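Local coordinates for protein dihydropteroate synthase (Mycobacterium smegmatis, PDB 6OMZ) that probably catalyses the condensation of para-aminobenzoate with 6-hydroxymethyl-7,8-dihydropterin diphosphate to form 7,8-dihydropteroate, a step of folate synthesis, at residues R46-G51 with I89-A94; H147-D152 with R158-R163; A260-A265 with K281-W286; G131-L136 with V141-M146. The protein carries 1 engineered substitution. One frame throughout, in Å; residues are numbered along the deposited sequence.

How the interactions relate
All four contacts belong to one parallel beta/alpha barrel. Interactions 1 and 3 join successive outer helices with a strand between them in the chain, interaction 4 a helix and the strand after it; interaction 2 lies within a single loop. Interaction 1 is buried, while interaction 3 repeats the helix-helix theme at the surface with fewer atoms and wholly apolar chemistry. Interaction 4, partly buried, holds a tryptophan between two leucines. Interaction 2 continues directly from that strand, 141-146 running into 147-152, and is a solvated surface loop held by waters, arginine and tyrosine. Interactions 2 and 4 share an ethanediol molecule, bonded to both M146 and W148, and M146 belongs to the pterin pocket.

Interaction 1 (R46-G51 with I89-A94); sequences RAVEHG and IRELAA
V48 lays its two methyl branches over E91 and L92: CG2 sits 3.8 Å from CB of E91, and CG1 lies 4.0 Å from CD2 of L92. The contact belongs to the outer helical layer of a TIM barrel. Helix 44-56 leads into strand 61-65 and helix 78-93 follows that strand, so the pair are successive helices around the barrel. The axes of the two short segments pass 9.6 Å apart and run in broadly the same direction, with a signed crossing angle of -35°. The closest CA pair is V48 and L92, at 6.5 Å. With CG1 of V48 anti to the backbone N (chi1 165°), CG2 meets the glutamate, and CG1 meets L92 with OE1 of E91 also near. The E91 chain runs perpendicular to the valine. Its CB and CD both touch CG2, and OE1 comes to 3.9 Å from that same CG2, a van der Waals contact of a carboxylate oxygen with a methyl. The glutamate therefore flanks V48 on the partly exposed side of the contact, where E91 also rests on T44. The carboxylates of E49 and E91 stay well apart, OE2 to OE1 being 7.0 Å, so any repulsion is probably mild. L92 lies alongside V48 but points the other way, toward the backbone of G51, which has no side chain to meet CD1 there. L92 thus bridges L52 of helix 44-56 and I99 of strand 98-102. CD2 of L92 ends 3.6 Å from the carbonyl O of V48 and 4.3 Å from C of G51.

Interaction 2 (H147-D152 with R158-R163); sequences HWRSVD and RVPGYR. With EDO (1,2-ethanediol), chain M; DMS (dimethyl sulfoxide), chain C; EDO (1,2-ethanediol), chain K.
Neither 147-152 nor 158-163 is regular helix or strand; their nearest CA atoms are those of R149 and P160, 7.7 Å apart. The side chain of R149 carries the contact. Leaving the backbone with CG anti to N (chi1 -171°) and bending at chi3, it passes the proline ring, CD to CG of P160 at 4.0 Å, and brings its guanidinium to Y162. CE1 of the tyrosine lies over the centre of that group, 3.7 Å from CZ of R149, but the two planes are turned 51° apart, so this is not a flat stack. NH2 of R149 forms salt bridges with E168 and E172, which fix the guanidinium's rotation; E172 also bonds NE2 of H147. Waters bridge the two segments: one accepts from N of R149 at 2.9 Å and donates to OH of Y162 at 2.7 Å, a hydroxyl also bonded to O of A199. Another lies between the carbonyl O atoms of R149 and R158. A third donates to OD2 of D152, which also bonds ND1 of H155, and accepts only weakly from NH1 of R158. G161 N donates to O1 of an ethanediol at 3.0 Å (N-H...O angle 149°). A dimethyl sulfoxide, like the ethanediol probably from the crystallisation liquor, sets its oxygen over one face of the W148 ring, toward the rim; W148 also meets pocket residue F198. With the side chain of H147 about 9 Å from the bound pterin-6-yl-methyl-monophosphate, this is a loop following a strand at the C-terminal, ligand-binding end of a TIM barrel.

Interaction 3 (A260-A265 with K281-W286); sequences AAMHGA and KVLGAW. With EDO (1,2-ethanediol), chain F.
L283 is the residue of 281-286 that meets A261 and M262, and the contact is small, burying 112 Å² in all. The segment begins with K281, which takes no part in the contact; its extended chain carries NZ to a bound ethanediol, probably from the crystallisation liquor, and NZ lies 2.8 Å from O2 of that molecule. L283 comes next and reaches helix 250-262. CG anti to the backbone N (chi1 177°) carries the branch point there, and chi2 (62°) turns CD1 to M262 and CD2 between M262 and A261. CD1 meets CG of M262 at 3.7 Å and its SD at 4.0 Å. CD2 rests 3.8 Å from the same CG and 4.0 Å from CB of A261. The methionine and leucine chains pass at a slant; in M262, CG beside the backbone N and an extended chi2 bring SD alongside CD1. From G284 to W286 the helix continues: W286 N bonds to V282 O, and the carbonyls of L283 and G284 are taken by the hydroxyls of T287 and S288. On the other side the helix stops just past M262. G264, with positive phi (97°), is the C-prime residue of a Schellman motif, in which A265 N bonds to A260 O at 3.0 Å and G264 N to A261 O. The two helices are successive in the barrel: helix 250-262 precedes strand 267-270, helix 273-287 comes after it, and A260 and H263 pack on helix 212-216.

Interaction 4 (G131-L136 with V141-M146); sequences GMAGVL and VPWILM. With PMM (pterin-6-yl-methyl-monophosphate), chain D; EDO (1,2-ethanediol), chain K.
L136, M132 and A133 pack on the indole of W143, mostly by apolar and CH-pi contact. CG of L136 stands over one face, 3.8 Å from the centroid of the five-membered ring and 27° off its normal, while CD2 of L145 lies over the centre of the opposite face; the indole is thus held flat between two leucines. At the six-membered end, CG of M132 touches CZ2 of W143 at 3.4 Å, and CB of A133 lies 3.8 Å from CH2 of W143. L136 also reaches V141, CD1 to CG2 at 3.6 Å. A Met-aromatic contact adds to this: SD of M132 is 5.4 Å from the five-membered ring centroid, approaching obliquely. The polar link is a water that donates to O of L136 (2.7 Å) and O of V141 (2.9 Å); NE1 of the tryptophan is buried without a partner in the model. At the strand's far end, SD of M146 lies 3.5 Å from N3 of the bound pterin-6-yl-methyl-monophosphate. Strand 119-122, helix 132-139 and strand 143-146 form a beta-alpha-beta unit of the TIM barrel, whose last strand here delivers a pterin-pocket residue.

Interaction 1 (R46-G51 with I89-A94)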
# COMPACT_ATOMS: atom_id res chain seq x y z
N ARG A 46 8.71 13.35 14.44
CA ARG A 46 8.02 12.14 14.88
C ARG A 46 7.85 11.16 13.73
O ARG A 46 8.04 9.95 13.91
CB ARG A 46 6.65 12.50 15.48
CG ARG A 46 6.00 11.36 16.25
CD ARG A 46 4.51 11.23 16.00
NE ARG A 46 3.69 12.12 16.83
CZ ARG A 46 2.90 11.72 17.81
NH1 ARG A 46 2.80 10.43 18.12
NH2 ARG A 46 2.19 12.61 18.50
N ALA A 47 7.50 11.67 12.54
CA ALA A 47 7.33 10.79 11.39
C ALA A 47 8.66 10.20 10.95
O ALA A 47 8.73 9.03 10.57
CB ALA A 47 6.67 11.55 10.23
N VAL A 48 9.73 11.00 10.99
CA VAL A 48 11.04 10.48 10.64
C VAL A 48 11.47 9.38 11.61
O VAL A 48 11.95 8.32 11.21
CB VAL A 48 12.08 11.62 10.57
CG1 VAL A 48 13.49 11.05 10.56
CG2 VAL A 48 11.82 12.48 9.34
N GLU A 49 11.30 9.63 12.92
CA GLU A 49 11.67 8.60 13.89
C GLU A 49 10.81 7.35 13.72
O GLU A 49 11.28 6.23 13.95
CB GLU A 49 11.55 9.13 15.32
CG GLU A 49 12.56 10.22 15.67
CD GLU A 49 14.00 9.75 15.59
OE1 GLU A 49 14.27 8.53 15.78
OE2 GLU A 49 14.89 10.60 15.34
N HIS A 50 9.55 7.53 13.31
CA HIS A 50 8.69 6.40 13.01
C HIS A 50 9.27 5.56 11.87
O HIS A 50 9.41 4.34 11.98
CB HIS A 50 7.28 6.90 12.66
CG HIS A 50 6.26 5.82 12.51
ND1 HIS A 50 5.03 6.03 11.95
CD2 HIS A 50 6.30 4.51 12.86
CE1 HIS A 50 4.34 4.90 11.96
NE2 HIS A 50 5.09 3.97 12.51
N GLY A 51 9.64 6.22 10.77
CA GLY A 51 10.25 5.51 9.65
C GLY A 51 11.55 4.83 10.02
O GLY A 51 11.79 3.69 9.63
N ILE A 89 10.47 12.72 3.75
CA ILE A 89 11.15 11.95 2.71
C ILE A 89 12.60 12.38 2.60
O ILE A 89 13.49 11.53 2.43
CB ILE A 89 10.39 12.10 1.38
CG1 ILE A 89 8.99 11.48 1.49
CG2 ILE A 89 11.17 11.45 0.23
CD1 ILE A 89 8.06 11.84 0.31
N ARG A 90 12.87 13.68 2.67
CA ARG A 90 14.25 14.15 2.56
C ARG A 90 15.13 13.56 3.65
O ARG A 90 16.26 13.12 3.38
CB ARG A 90 14.31 15.68 2.59
CG ARG A 90 14.14 16.35 1.23
CD ARG A 90 14.49 17.84 1.28
NE ARG A 90 13.54 18.59 2.10
CZ ARG A 90 12.41 19.12 1.64
NH1 ARG A 90 12.08 18.99 0.36
NH2 ARG A 90 11.59 19.78 2.45
N GLU A 91 14.65 13.55 4.89
CA GLU A 91 15.50 13.06 5.98
C GLU A 91 15.68 11.54 5.92
O GLU A 91 16.77 11.03 6.21
CB GLU A 91 14.92 13.50 7.33
CG GLU A 91 14.77 15.00 7.43
CD GLU A 91 14.46 15.49 8.82
OE1 GLU A 91 14.88 14.83 9.80
OE2 GLU A 91 13.78 16.53 8.95
N LEU A 92 14.64 10.80 5.54
CA LEU A 92 14.77 9.35 5.45
C LEU A 92 15.64 8.95 4.26
O LEU A 92 16.43 8.00 4.35
CB LEU A 92 13.39 8.69 5.36
CG LEU A 92 12.49 8.81 6.59
CD1 LEU A 92 11.12 8.22 6.32
CD2 LEU A 92 13.13 8.14 7.82
N ALA A 93 15.50 9.65 3.14
CA ALA A 93 16.33 9.35 1.97
C ALA A 93 17.80 9.60 2.26
O ALA A 93 18.66 8.88 1.75
CB ALA A 93 15.86 10.17 0.77
N ALA A 94 18.11 10.61 3.09
CA ALA A 94 19.50 10.88 3.45
C ALA A 94 20.13 9.74 4.24
O ALA A 94 21.36 9.69 4.33
CB ALA A 94 19.59 12.18 4.26

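Interaction 2 (H147-D152 with R158-R163)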
# COMPACT_ATOMS: atom_id res chain seq x y z
N HIS A 147 -5.89 -1.18 -7.38
CA HIS A 147 -7.23 -1.30 -7.96
C HIS A 147 -8.26 -0.61 -7.07
O HIS A 147 -8.45 -1.01 -5.92
CB HIS A 147 -7.65 -2.75 -8.17
CG HIS A 147 -8.99 -2.86 -8.81
ND1 HIS A 147 -10.16 -2.79 -8.10
CD2 HIS A 147 -9.34 -2.98 -10.12
CE1 HIS A 147 -11.18 -2.88 -8.94
NE2 HIS A 147 -10.71 -3.00 -10.17
N TRP A 148 -8.98 0.35 -7.63
CA TRP A 148 -10.07 0.98 -6.89
C TRP A 148 -11.07 1.48 -7.92
O TRP A 148 -10.80 2.47 -8.60
CB TRP A 148 -9.55 2.12 -6.02
CG TRP A 148 -10.60 2.82 -5.20
CD1 TRP A 148 -11.93 2.51 -5.10
CD2 TRP A 148 -10.39 3.95 -4.35
NE1 TRP A 148 -12.55 3.38 -4.24
CE2 TRP A 148 -11.63 4.28 -3.77
CE3 TRP A 148 -9.26 4.72 -4.02
CZ2 TRP A 148 -11.79 5.34 -2.88
CZ3 TRP A 148 -9.42 5.79 -3.14
CH2 TRP A 148 -10.67 6.08 -2.58
N ARG A 149 -12.20 0.79 -8.07
CA ARG A 149 -13.19 1.20 -9.06
C ARG A 149 -14.08 2.24 -8.40
O ARG A 149 -14.82 1.93 -7.46
CB ARG A 149 -14.00 0.02 -9.58
CG ARG A 149 -14.87 0.42 -10.78
CD ARG A 149 -15.88 -0.66 -11.18
NE ARG A 149 -15.23 -1.87 -11.67
CZ ARG A 149 -15.88 -3.02 -11.86
NH1 ARG A 149 -17.18 -3.09 -11.61
NH2 ARG A 149 -15.23 -4.08 -12.31
N SER A 150 -14.00 3.47 -8.90
CA SER A 150 -14.58 4.62 -8.23
C SER A 150 -15.17 5.55 -9.30
O SER A 150 -14.63 6.62 -9.60
CB SER A 150 -13.53 5.33 -7.38
OG SER A 150 -14.12 6.29 -6.52
N VAL A 151 -16.29 5.13 -9.89
CA VAL A 151 -16.87 5.90 -10.99
C VAL A 151 -17.59 7.16 -10.49
O VAL A 151 -17.62 8.18 -11.19
CB VAL A 151 -17.83 5.02 -11.81
N ASP A 152 -18.16 7.12 -9.28
CA ASP A 152 -18.97 8.22 -8.76
C ASP A 152 -18.17 8.94 -7.69
O ASP A 152 -18.04 8.44 -6.57
CB ASP A 152 -20.30 7.68 -8.21
CG ASP A 152 -21.21 8.78 -7.69
OD1 ASP A 152 -20.82 9.97 -7.69
OD2 ASP A 152 -22.34 8.44 -7.27
N ARG A 158 -18.55 3.40 -2.66
CA ARG A 158 -19.69 2.52 -2.87
C ARG A 158 -19.26 1.26 -3.62
O ARG A 158 -18.60 1.33 -4.66
CB ARG A 158 -20.78 3.25 -3.63
CG ARG A 158 -22.05 2.44 -3.86
CD ARG A 158 -23.16 3.34 -4.39
NE ARG A 158 -23.82 4.10 -3.32
CZ ARG A 158 -24.74 5.03 -3.54
NH1 ARG A 158 -25.11 5.33 -4.78
NH2 ARG A 158 -25.30 5.66 -2.52
N VAL A 159 -19.67 0.10 -3.10
CA VAL A 159 -19.30 -1.17 -3.72
C VAL A 159 -20.09 -1.37 -5.02
O VAL A 159 -21.33 -1.39 -4.99
CB VAL A 159 -19.54 -2.33 -2.74
CG1 VAL A 159 -19.30 -3.67 -3.44
CG2 VAL A 159 -18.65 -2.17 -1.52
N PRO A 160 -19.42 -1.51 -6.16
CA PRO A 160 -20.13 -1.74 -7.42
C PRO A 160 -20.59 -3.18 -7.54
O PRO A 160 -20.29 -4.03 -6.71
CB PRO A 160 -19.08 -1.39 -8.48
CG PRO A 160 -17.77 -1.70 -7.81
CD PRO A 160 -17.95 -1.47 -6.34
N GLY A 161 -21.37 -3.43 -8.59
CA GLY A 161 -21.76 -4.78 -8.91
C GLY A 161 -20.72 -5.46 -9.78
O GLY A 161 -20.62 -5.18 -10.98
N TYR A 162 -19.92 -6.33 -9.17
CA TYR A 162 -19.03 -7.20 -9.93
C TYR A 162 -19.76 -8.47 -10.34
O TYR A 162 -20.41 -9.11 -9.50
CB TYR A 162 -17.81 -7.59 -9.09
CG TYR A 162 -17.06 -6.44 -8.46
CD1 TYR A 162 -16.06 -5.77 -9.16
CD2 TYR A 162 -17.33 -6.05 -7.16
CE1 TYR A 162 -15.35 -4.72 -8.56
CE2 TYR A 162 -16.63 -5.02 -6.56
CZ TYR A 162 -15.65 -4.36 -7.26
OH TYR A 162 -14.96 -3.32 -6.65
N ARG A 163 -19.63 -8.87 -11.60
CA ARG A 163 -20.02 -10.23 -11.96
C ARG A 163 -19.02 -11.24 -11.40
O ARG A 163 -19.40 -12.34 -10.99
CB ARG A 163 -20.12 -10.41 -13.48
CG ARG A 163 -21.06 -9.48 -14.25
CD ARG A 163 -22.52 -9.82 -14.10
NE ARG A 163 -22.85 -11.20 -14.45
CZ ARG A 163 -24.08 -11.70 -14.43
NH1 ARG A 163 -25.10 -10.91 -14.11
NH2 ARG A 163 -24.32 -12.97 -14.75
C1 EDO M . -21.31 -0.89 -12.03
O1 EDO M . -21.83 -1.80 -11.05
C2 EDO M . -19.79 -1.00 -12.09
O2 EDO M . -19.40 -2.14 -12.87
S DMS C . -10.09 7.45 -6.90
O DMS C . -11.28 7.22 -6.02
C1 DMS C . -10.62 7.32 -8.63
C2 DMS C . -9.71 9.22 -6.87
C1 EDO K . -7.03 1.29 -11.19
O1 EDO K . -7.55 1.67 -9.90
C2 EDO K . -7.92 0.21 -11.79
O2 EDO K . -9.27 0.66 -11.81
O HOH W 1 -13.00 -1.47 -6.40
O HOH W 2 -17.08 2.73 -6.53
O HOH W 3 -19.03 -5.27 -13.40
O HOH W 4 -22.60 5.76 -6.88

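Interaction 3 (A260-A265 with K281-W286)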
# COMPACT_ATOMS: atom_id res chain seq x y z
N ALA A 260 0.42 -14.46 1.93
CA ALA A 260 0.79 -13.73 0.73
C ALA A 260 2.19 -14.09 0.26
O ALA A 260 2.42 -14.31 -0.94
CB ALA A 260 0.68 -12.22 0.98
N ALA A 261 3.15 -14.16 1.19
CA ALA A 261 4.50 -14.55 0.81
C ALA A 261 4.52 -15.95 0.20
O ALA A 261 5.19 -16.18 -0.81
CB ALA A 261 5.45 -14.47 2.01
N MET A 262 3.80 -16.89 0.82
CA MET A 262 3.78 -18.27 0.33
C MET A 262 3.21 -18.36 -1.08
O MET A 262 3.58 -19.25 -1.85
CB MET A 262 2.98 -19.16 1.27
CG MET A 262 3.64 -19.37 2.64
SD MET A 262 2.55 -20.28 3.77
CE MET A 262 1.61 -21.23 2.57
N HIS A 263 2.32 -17.44 -1.44
CA HIS A 263 1.64 -17.49 -2.73
C HIS A 263 2.23 -16.52 -3.74
O HIS A 263 1.61 -16.26 -4.78
CB HIS A 263 0.15 -17.26 -2.53
CG HIS A 263 -0.54 -18.41 -1.87
ND1 HIS A 263 -0.64 -19.65 -2.47
CD2 HIS A 263 -1.10 -18.54 -0.64
CE1 HIS A 263 -1.27 -20.48 -1.65
NE2 HIS A 263 -1.55 -19.83 -0.54
N GLY A 264 3.42 -15.99 -3.48
CA GLY A 264 4.21 -15.32 -4.49
C GLY A 264 4.11 -13.81 -4.54
O GLY A 264 4.61 -13.21 -5.50
N ALA A 265 3.48 -13.17 -3.54
CA ALA A 265 3.42 -11.71 -3.52
C ALA A 265 4.82 -11.12 -3.51
O ALA A 265 5.73 -11.62 -2.84
CB ALA A 265 2.65 -11.21 -2.28
N LYS A 281 9.82 -14.43 9.60
CA LYS A 281 10.94 -15.20 10.14
C LYS A 281 10.50 -16.62 10.51
O LYS A 281 11.28 -17.57 10.35
CB LYS A 281 11.54 -14.49 11.36
CG LYS A 281 12.35 -13.23 11.01
CD LYS A 281 12.85 -12.49 12.26
CE LYS A 281 13.72 -11.27 11.87
NZ LYS A 281 13.99 -10.39 13.03
N VAL A 282 9.28 -16.79 11.02
CA VAL A 282 8.77 -18.13 11.29
C VAL A 282 8.64 -18.91 9.98
O VAL A 282 9.07 -20.07 9.89
CB VAL A 282 7.43 -18.05 12.05
CG1 VAL A 282 6.75 -19.41 12.08
CG2 VAL A 282 7.64 -17.52 13.48
N LEU A 283 8.05 -18.30 8.96
CA LEU A 283 7.92 -18.97 7.67
C LEU A 283 9.28 -19.41 7.14
O LEU A 283 9.43 -20.54 6.66
CB LEU A 283 7.23 -18.05 6.66
CG LEU A 283 7.09 -18.59 5.24
CD1 LEU A 283 6.23 -19.84 5.24
CD2 LEU A 283 6.48 -17.51 4.33
N GLY A 284 10.27 -18.52 7.21
CA GLY A 284 11.60 -18.86 6.72
C GLY A 284 12.25 -19.97 7.53
O GLY A 284 12.87 -20.88 6.96
N ALA A 285 12.12 -19.93 8.86
CA ALA A 285 12.74 -20.95 9.69
C ALA A 285 12.08 -22.31 9.49
O ALA A 285 12.76 -23.34 9.48
CB ALA A 285 12.69 -20.54 11.16
N TRP A 286 10.75 -22.32 9.34
CA TRP A 286 10.03 -23.56 9.06
C TRP A 286 10.48 -24.15 7.72
O TRP A 286 10.84 -25.32 7.64
CB TRP A 286 8.52 -23.27 9.04
CG TRP A 286 7.63 -24.50 9.00
CD1 TRP A 286 7.54 -25.44 8.00
CD2 TRP A 286 6.67 -24.88 9.99
NE1 TRP A 286 6.60 -26.39 8.32
CE2 TRP A 286 6.05 -26.08 9.54
CE3 TRP A 286 6.28 -24.34 11.22
CZ2 TRP A 286 5.07 -26.73 10.28
CZ3 TRP A 286 5.30 -24.99 11.95
CH2 TRP A 286 4.70 -26.17 11.48
C1 EDO F . 14.58 -6.75 13.42
O1 EDO F . 15.06 -7.64 14.43
C2 EDO F . 15.31 -7.00 12.11
O2 EDO F . 14.89 -8.24 11.54

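Interaction 4 (G131-L136 with V141-M146)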
# COMPACT_ATOMS: atom_id res chain seq x y z
N GLY A 131 -2.03 13.38 -15.37
CA GLY A 131 -0.62 13.67 -15.45
C GLY A 131 0.30 12.68 -14.77
O GLY A 131 1.52 12.79 -14.91
N MET A 132 -0.26 11.71 -14.02
CA MET A 132 0.59 10.79 -13.27
C MET A 132 1.43 9.92 -14.19
O MET A 132 2.63 9.74 -13.95
CB MET A 132 -0.25 9.92 -12.34
CG MET A 132 0.57 9.09 -11.34
SD MET A 132 1.47 10.10 -10.14
CE MET A 132 0.20 10.35 -8.88
N ALA A 133 0.83 9.38 -15.26
CA ALA A 133 1.60 8.51 -16.15
C ALA A 133 2.81 9.25 -16.72
O ALA A 133 3.91 8.68 -16.80
CB ALA A 133 0.71 7.98 -17.28
N GLY A 134 2.64 10.52 -17.10
CA GLY A 134 3.76 11.27 -17.65
C GLY A 134 4.86 11.52 -16.63
O GLY A 134 6.04 11.50 -16.97
N VAL A 135 4.48 11.75 -15.38
CA VAL A 135 5.48 11.90 -14.32
C VAL A 135 6.31 10.63 -14.20
O VAL A 135 7.54 10.66 -14.18
CB VAL A 135 4.79 12.26 -12.99
CG1 VAL A 135 5.78 12.13 -11.83
CG2 VAL A 135 4.23 13.67 -13.03
N LEU A 136 5.63 9.47 -14.14
CA LEU A 136 6.34 8.20 -13.98
C LEU A 136 7.15 7.85 -15.23
O LEU A 136 8.26 7.32 -15.11
CB LEU A 136 5.36 7.07 -13.67
CG LEU A 136 5.06 6.84 -12.18
CD1 LEU A 136 6.34 6.46 -11.43
CD2 LEU A 136 4.41 8.08 -11.56
N VAL A 141 10.98 5.36 -12.48
CA VAL A 141 10.97 4.68 -11.19
C VAL A 141 9.75 3.77 -11.16
O VAL A 141 8.84 3.91 -12.00
CB VAL A 141 10.96 5.68 -10.01
CG1 VAL A 141 12.25 6.53 -9.99
CG2 VAL A 141 9.71 6.56 -10.06
N PRO A 142 9.70 2.81 -10.24
CA PRO A 142 8.54 1.92 -10.19
C PRO A 142 7.25 2.66 -9.85
O PRO A 142 7.24 3.65 -9.11
CB PRO A 142 8.90 0.91 -9.09
CG PRO A 142 10.39 0.89 -9.09
CD PRO A 142 10.78 2.33 -9.35
N TRP A 143 6.15 2.15 -10.40
CA TRP A 143 4.82 2.72 -10.18
C TRP A 143 3.91 1.59 -9.72
O TRP A 143 3.75 0.59 -10.43
CB TRP A 143 4.30 3.35 -11.48
CG TRP A 143 3.02 4.17 -11.38
CD1 TRP A 143 2.38 4.59 -10.24
CD2 TRP A 143 2.24 4.65 -12.48
NE1 TRP A 143 1.26 5.31 -10.57
CE2 TRP A 143 1.15 5.37 -11.94
CE3 TRP A 143 2.36 4.56 -13.87
CZ2 TRP A 143 0.19 5.98 -12.74
CZ3 TRP A 143 1.41 5.18 -14.67
CH2 TRP A 143 0.33 5.88 -14.10
N ILE A 144 3.35 1.74 -8.51
CA ILE A 144 2.38 0.79 -7.97
C ILE A 144 0.99 1.26 -8.36
O ILE A 144 0.56 2.36 -7.97
CB ILE A 144 2.50 0.67 -6.44
CG1 ILE A 144 3.89 0.15 -6.04
CG2 ILE A 144 1.42 -0.27 -5.88
CD1 ILE A 144 4.24 0.39 -4.56
N LEU A 145 0.26 0.42 -9.11
CA LEU A 145 -1.11 0.69 -9.54
C LEU A 145 -2.06 -0.12 -8.67
O LEU A 145 -2.17 -1.33 -8.83
CB LEU A 145 -1.29 0.34 -11.01
CG LEU A 145 -0.34 1.02 -12.00
CD1 LEU A 145 -0.37 0.30 -13.34
CD2 LEU A 145 -0.73 2.49 -12.17
N MET A 146 -2.78 0.55 -7.76
CA MET A 146 -3.76 -0.12 -6.93
C MET A 146 -5.13 -0.11 -7.60
O MET A 146 -5.51 0.84 -8.28
CB MET A 146 -3.87 0.54 -5.56
CG MET A 146 -4.43 -0.39 -4.49
SD MET A 146 -5.02 0.49 -3.02
CE MET A 146 -6.57 1.15 -3.66
N5 PMM D . -4.22 1.14 1.65
C6 PMM D . -4.22 2.41 2.09
C7 PMM D . -3.35 3.35 1.55
N8 PMM D . -2.48 3.09 0.57
N1 PMM D . -1.65 1.60 -0.92
C2 PMM D . -1.64 0.39 -1.46
N2 PMM D . -0.85 0.13 -2.51
N3 PMM D . -2.42 -0.64 -1.01
C4 PMM D . -3.32 -0.54 0.04
O4 PMM D . -3.97 -1.52 0.40
C4A PMM D . -3.38 0.80 0.65
C8A PMM D . -2.51 1.83 0.12
C9 PMM D . -5.28 2.78 3.08
O10 PMM D . -5.00 2.14 4.36
PA PMM D . -4.17 2.76 5.61
O1P PMM D . -4.13 1.67 6.62
O2P PMM D . -2.76 3.14 5.14
O3P PMM D . -4.89 4.01 6.11
C1 EDO K . -7.03 1.29 -11.19
O1 EDO K . -7.55 1.67 -9.90
C2 EDO K . -7.92 0.21 -11.79
O2 EDO K . -9.27 0.66 -11.81
O HOH W 5 8.62 4.65 -14.77